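Local coordinates for protein acetyltransferase (Agrobacterium tumefaciens, PDB 2FSR) that probably acts as a GNAT-type acetyltransferase, moving an acetyl group from acetyl-coenzyme A to an amine or other acceptor, at residues P46-F51 / G116-E121; V150-P155 / D182-Y187. All coordinates share one frame; numbering follows the deposited sequence.

Contact 1: residues P46-F51 / G116-E121; sequences PAYRDF and GWLLYE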
# COMPACT_ATOMS: atom_id res chain seq x y z
N PRO A 46 -3.68 16.86 0.28
CA PRO A 46 -4.50 17.41 -0.78
C PRO A 46 -4.60 16.55 -2.05
O PRO A 46 -5.72 16.35 -2.54
CB PRO A 46 -3.85 18.77 -1.06
CG PRO A 46 -3.26 19.16 0.26
CD PRO A 46 -2.69 17.85 0.77
N ALA A 47 -3.47 16.05 -2.56
CA ALA A 47 -3.51 15.24 -3.80
C ALA A 47 -4.20 13.91 -3.51
O ALA A 47 -4.93 13.36 -4.36
CB ALA A 47 -2.12 15.02 -4.34
N TYR A 48 -3.98 13.39 -2.30
CA TYR A 48 -4.63 12.14 -1.89
C TYR A 48 -6.15 12.30 -1.87
O TYR A 48 -6.87 11.42 -2.36
CB TYR A 48 -4.10 11.71 -0.51
CG TYR A 48 -4.64 10.42 0.06
CD1 TYR A 48 -4.10 9.19 -0.33
CD2 TYR A 48 -5.68 10.43 0.97
CE1 TYR A 48 -4.60 8.01 0.21
CE2 TYR A 48 -6.19 9.26 1.51
CZ TYR A 48 -5.65 8.05 1.11
OH TYR A 48 -6.15 6.88 1.66
N ARG A 49 -6.62 13.42 -1.32
CA ARG A 49 -8.05 13.68 -1.21
C ARG A 49 -8.64 13.88 -2.61
O ARG A 49 -9.72 13.38 -2.90
CB ARG A 49 -8.29 14.91 -0.32
CG ARG A 49 -9.72 15.40 -0.24
CD ARG A 49 -10.71 14.33 0.22
NE ARG A 49 -12.08 14.83 0.07
CZ ARG A 49 -13.15 14.09 -0.23
NH1 ARG A 49 -13.03 12.76 -0.39
NH2 ARG A 49 -14.35 14.66 -0.38
N ASP A 50 -7.94 14.63 -3.46
CA ASP A 50 -8.35 14.79 -4.86
C ASP A 50 -8.61 13.42 -5.50
O ASP A 50 -9.67 13.19 -6.10
CB ASP A 50 -7.29 15.54 -5.69
CG ASP A 50 -7.22 17.04 -5.38
OD1 ASP A 50 -8.10 17.58 -4.67
OD2 ASP A 50 -6.26 17.68 -5.87
N PHE A 51 -7.67 12.50 -5.30
CA PHE A 51 -7.82 11.16 -5.86
C PHE A 51 -9.03 10.44 -5.25
O PHE A 51 -9.88 9.89 -5.96
CB PHE A 51 -6.55 10.33 -5.61
CG PHE A 51 -6.70 8.86 -5.96
CD1 PHE A 51 -6.55 8.44 -7.27
CD2 PHE A 51 -7.00 7.92 -4.99
CE1 PHE A 51 -6.70 7.08 -7.61
CE2 PHE A 51 -7.14 6.56 -5.31
CZ PHE A 51 -6.99 6.15 -6.63
N GLY A 116 -1.82 -3.06 -0.69
CA GLY A 116 -2.63 -2.28 -1.63
C GLY A 116 -1.82 -1.17 -2.26
O GLY A 116 -0.79 -0.77 -1.74
N TRP A 117 -2.30 -0.67 -3.39
CA TRP A 117 -1.58 0.39 -4.11
C TRP A 117 -2.56 1.26 -4.87
O TRP A 117 -3.67 0.84 -5.18
CB TRP A 117 -0.55 -0.18 -5.12
CG TRP A 117 -1.16 -1.19 -6.05
CD1 TRP A 117 -1.79 -0.95 -7.24
CD2 TRP A 117 -1.23 -2.60 -5.84
NE1 TRP A 117 -2.27 -2.12 -7.78
CE2 TRP A 117 -1.92 -3.16 -6.95
CE3 TRP A 117 -0.77 -3.46 -4.83
CZ2 TRP A 117 -2.18 -4.53 -7.06
CZ3 TRP A 117 -1.02 -4.81 -4.95
CH2 TRP A 117 -1.72 -5.34 -6.05
N LEU A 118 -2.11 2.47 -5.17
CA LEU A 118 -2.87 3.37 -6.03
C LEU A 118 -1.88 4.33 -6.69
O LEU A 118 -0.83 4.66 -6.14
CB LEU A 118 -3.92 4.15 -5.23
CG LEU A 118 -3.42 5.09 -4.12
CD1 LEU A 118 -3.15 6.51 -4.67
CD2 LEU A 118 -4.44 5.15 -2.98
N LEU A 119 -2.23 4.76 -7.91
CA LEU A 119 -1.48 5.77 -8.65
C LEU A 119 -2.38 6.91 -9.03
O LEU A 119 -3.55 6.70 -9.41
CB LEU A 119 -0.85 5.18 -9.92
CG LEU A 119 0.28 4.17 -9.73
CD1 LEU A 119 0.77 3.67 -11.10
CD2 LEU A 119 1.46 4.73 -8.92
N TYR A 120 -1.85 8.13 -8.92
CA TYR A 120 -2.57 9.31 -9.33
C TYR A 120 -2.61 9.39 -10.85
O TYR A 120 -1.83 8.75 -11.54
CB TYR A 120 -1.89 10.55 -8.76
CG TYR A 120 -1.88 10.59 -7.24
CD1 TYR A 120 -2.92 10.01 -6.49
CD2 TYR A 120 -0.86 11.22 -6.55
CE1 TYR A 120 -2.92 10.06 -5.08
CE2 TYR A 120 -0.85 11.29 -5.15
CZ TYR A 120 -1.87 10.69 -4.43
OH TYR A 120 -1.85 10.76 -3.05
N GLU A 121 -3.53 10.21 -11.33
CA GLU A 121 -3.80 10.32 -12.75
C GLU A 121 -2.55 10.74 -13.53
O GLU A 121 -1.85 11.69 -13.16
CB GLU A 121 -4.91 11.33 -12.97
CG GLU A 121 -5.45 11.30 -14.36
CD GLU A 121 -6.60 12.24 -14.50
OE1 GLU A 121 -6.42 13.47 -14.28
OE2 GLU A 121 -7.68 11.74 -14.85
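F51 and Y120 form the middle of this contact, their rings meeting obliquely with centroids 5.9 Å apart and planes at 51°. The touching atoms show how Y120 lies against the helix: its CE1 is 3.7 Å from F51 CB, while CE2 on the other edge of the ring is 4.0 Å from A47 CB, one helical turn earlier. L118 also packs on F51. Its CD1 sits over one face of the F51 ring, 4.2 Å from the centroid, a CH-pi contact, and its CD2 approaches F51 CE2 at 3.8 Å. The backbone adds L119 O, 3.6 Å from F51 CE1. F51 reaches this place because CG is anti to the backbone N (chi1 171°), which extends the ring from the helix toward the strand.

The phenol oxygen of Y120 comes to the edge of the Y48 ring, near its plane, but its closest helix atom is Y48 CA, with OH and CA 3.3 Å apart. No hydrogen bond crosses between the segments, and packing carries the contact. Further out, F73 meets the Y48 ring, V60 touches F51, and backbone bonds to I99 and Q101 fix Y120 and L118. With the axes of helix 46-51 and strand 116-119 10.8 Å apart and nearly perpendicular at 93°, the helix packs against strand 114-119 of the antiparallel sheet, an alpha-on-beta arrangement consistent with the N-terminal half of a GNAT fold.

Contact 2: residues V150-P155 / D182-Y187; sequences VSYVSP and DLVYRY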
# COMPACT_ATOMS: atom_id res chain seq x y z
N VAL A 150 -1.90 -10.75 1.49
CA VAL A 150 -3.01 -10.80 0.52
C VAL A 150 -3.26 -9.44 -0.11
O VAL A 150 -2.75 -8.44 0.36
CB VAL A 150 -4.34 -11.33 1.13
CG1 VAL A 150 -4.16 -12.73 1.71
CG2 VAL A 150 -4.83 -10.38 2.20
N SER A 151 -4.04 -9.42 -1.19
CA SER A 151 -4.66 -8.18 -1.68
C SER A 151 -6.14 -8.42 -1.92
O SER A 151 -6.52 -9.42 -2.54
CB SER A 151 -4.00 -7.73 -2.99
OG SER A 151 -2.67 -7.33 -2.83
N TYR A 152 -6.99 -7.50 -1.43
CA TYR A 152 -8.44 -7.56 -1.71
C TYR A 152 -8.70 -6.74 -2.96
O TYR A 152 -8.36 -5.55 -3.01
CB TYR A 152 -9.28 -7.02 -0.52
CG TYR A 152 -8.95 -7.78 0.76
CD1 TYR A 152 -9.09 -9.16 0.82
CD2 TYR A 152 -8.48 -7.12 1.90
CE1 TYR A 152 -8.77 -9.87 1.98
CE2 TYR A 152 -8.16 -7.83 3.06
CZ TYR A 152 -8.31 -9.20 3.09
OH TYR A 152 -7.99 -9.92 4.21
N VAL A 153 -9.30 -7.39 -3.97
CA VAL A 153 -9.50 -6.75 -5.28
C VAL A 153 -10.93 -7.00 -5.76
O VAL A 153 -11.39 -8.14 -5.74
CB VAL A 153 -8.49 -7.32 -6.34
CG1 VAL A 153 -8.69 -6.68 -7.73
CG2 VAL A 153 -7.06 -7.16 -5.89
N SER A 154 -11.65 -5.95 -6.14
CA SER A 154 -13.01 -6.13 -6.68
C SER A 154 -12.96 -6.86 -8.03
O SER A 154 -12.04 -6.60 -8.82
CB SER A 154 -13.74 -4.78 -6.78
OG SER A 154 -12.84 -3.73 -7.12
N PRO A 155 -13.93 -7.77 -8.31
CA PRO A 155 -13.89 -8.67 -9.48
C PRO A 155 -13.93 -7.93 -10.82
O PRO A 155 -13.67 -8.54 -11.86
CB PRO A 155 -15.12 -9.56 -9.29
CG PRO A 155 -16.05 -8.75 -8.47
CD PRO A 155 -15.18 -7.95 -7.54
N ASP A 182 -15.60 -9.59 -3.23
CA ASP A 182 -14.18 -9.36 -3.51
C ASP A 182 -13.45 -10.64 -3.87
O ASP A 182 -13.85 -11.74 -3.46
CB ASP A 182 -13.47 -8.71 -2.32
CG ASP A 182 -13.52 -7.19 -2.36
OD1 ASP A 182 -14.09 -6.62 -3.33
OD2 ASP A 182 -12.96 -6.57 -1.43
N LEU A 183 -12.40 -10.47 -4.67
CA LEU A 183 -11.42 -11.51 -4.89
C LEU A 183 -10.27 -11.31 -3.89
O LEU A 183 -10.02 -10.19 -3.44
CB LEU A 183 -10.89 -11.45 -6.31
CG LEU A 183 -11.95 -11.50 -7.42
CD1 LEU A 183 -11.25 -11.43 -8.75
CD2 LEU A 183 -12.85 -12.72 -7.32
N VAL A 184 -9.58 -12.40 -3.58
CA VAL A 184 -8.39 -12.31 -2.73
C VAL A 184 -7.21 -12.93 -3.44
O VAL A 184 -7.22 -14.14 -3.74
CB VAL A 184 -8.57 -13.02 -1.38
CG1 VAL A 184 -7.33 -12.88 -0.54
CG2 VAL A 184 -9.76 -12.44 -0.64
N TYR A 185 -6.21 -12.11 -3.73
CA TYR A 185 -4.92 -12.61 -4.20
C TYR A 185 -4.01 -12.86 -3.02
O TYR A 185 -3.95 -12.06 -2.10
CB TYR A 185 -4.28 -11.61 -5.15
CG TYR A 185 -4.88 -11.64 -6.54
CD1 TYR A 185 -4.41 -12.54 -7.47
CD2 TYR A 185 -5.92 -10.79 -6.89
CE1 TYR A 185 -4.93 -12.59 -8.75
CE2 TYR A 185 -6.48 -10.84 -8.18
CZ TYR A 185 -5.97 -11.75 -9.09
OH TYR A 185 -6.50 -11.82 -10.36
N ARG A 186 -3.29 -13.99 -3.06
CA ARG A 186 -2.34 -14.30 -2.00
C ARG A 186 -0.92 -14.40 -2.54
O ARG A 186 -0.71 -14.93 -3.65
CB ARG A 186 -2.74 -15.59 -1.28
CG ARG A 186 -1.85 -15.90 -0.06
CD ARG A 186 -2.32 -17.12 0.71
NE ARG A 186 -3.70 -17.02 1.16
CZ ARG A 186 -4.11 -16.39 2.28
NH1 ARG A 186 -3.23 -15.79 3.08
NH2 ARG A 186 -5.39 -16.37 2.59
N TYR A 187 0.04 -13.86 -1.78
CA TYR A 187 1.46 -13.87 -2.15
C TYR A 187 2.23 -14.74 -1.19
O TYR A 187 1.87 -14.83 -0.02
CB TYR A 187 2.06 -12.45 -2.10
CG TYR A 187 1.20 -11.42 -2.77
CD1 TYR A 187 1.17 -11.31 -4.16
CD2 TYR A 187 0.38 -10.59 -2.03
CE1 TYR A 187 0.35 -10.38 -4.79
CE2 TYR A 187 -0.44 -9.66 -2.63
CZ TYR A 187 -0.45 -9.54 -4.02
OH TYR A 187 -1.26 -8.63 -4.65
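Strands 150-153 and 183-187 pair antiparallel, their axes 4.6 Å apart at 160°, with S151-Y185 and V153-L183 as hydrogen-bonded pairs and V150-R186 and Y152-V184 as non-hydrogen-bonded ones; S154-P155 and D182 continue beside them as loop. This is the C-terminal beta pairing of the GNAT domain, in which helix 158-166 lies on the chain between the two strands. Of the four backbone bonds, V153 N to L183 O is the straightest, 173° at the hydrogen, although its donor is tilted from the carbonyl plane.

V150, Y152, V184 and R186 share one face. V184 is divided between two neighbours: CG1 meets V150 CB at 3.8 Å, and CG2 lies in the plane of the Y152 ring at its edge, 3.7 Å from CD1. V150 CG1 lies over one face of the R186 guanidinium, 3.5 Å from NH1 and offset toward the rim. Salt bridges to E112 and D172 hold that group from outside the pair, and Y152 OH bonds to E112 N.

On the face of S151, V153, L183 and Y185, V153 CG2 touches the edge of the Y185 ring, while A161 and A164 of helix 158-166 pack on Y185. S151 OG stands beside its backbone N (chi1 -67°), at the edge of the Y187 ring and near its plane. There it is gripped twice: it bonds to L115 O and accepts a hydrogen bond from Y187 OH at 2.6 Å.

Both contacts are partly buried and use different secondary structure: contact 1 sets a helix on a strand, contact 2 pairs two strands on the far side of strand 114-119. The burial differs accordingly, 294 Å² against 605 Å². Contact 1 rests mostly on side chains, with no hydrogen bond across it, whereas contact 2 rests on backbone hydrogen bonds; there R186 and the S151-Y187 hydroxyls take polar partners, while V150, V184 and Y152 pack apolarly. Their centres are 20 Å apart, yet strand 114-119 joins them. L118 points to the helix and the Y120 ring, just past the strand, also reaches it, while W117 CH2 packs 3.6 Å from Y187 OH.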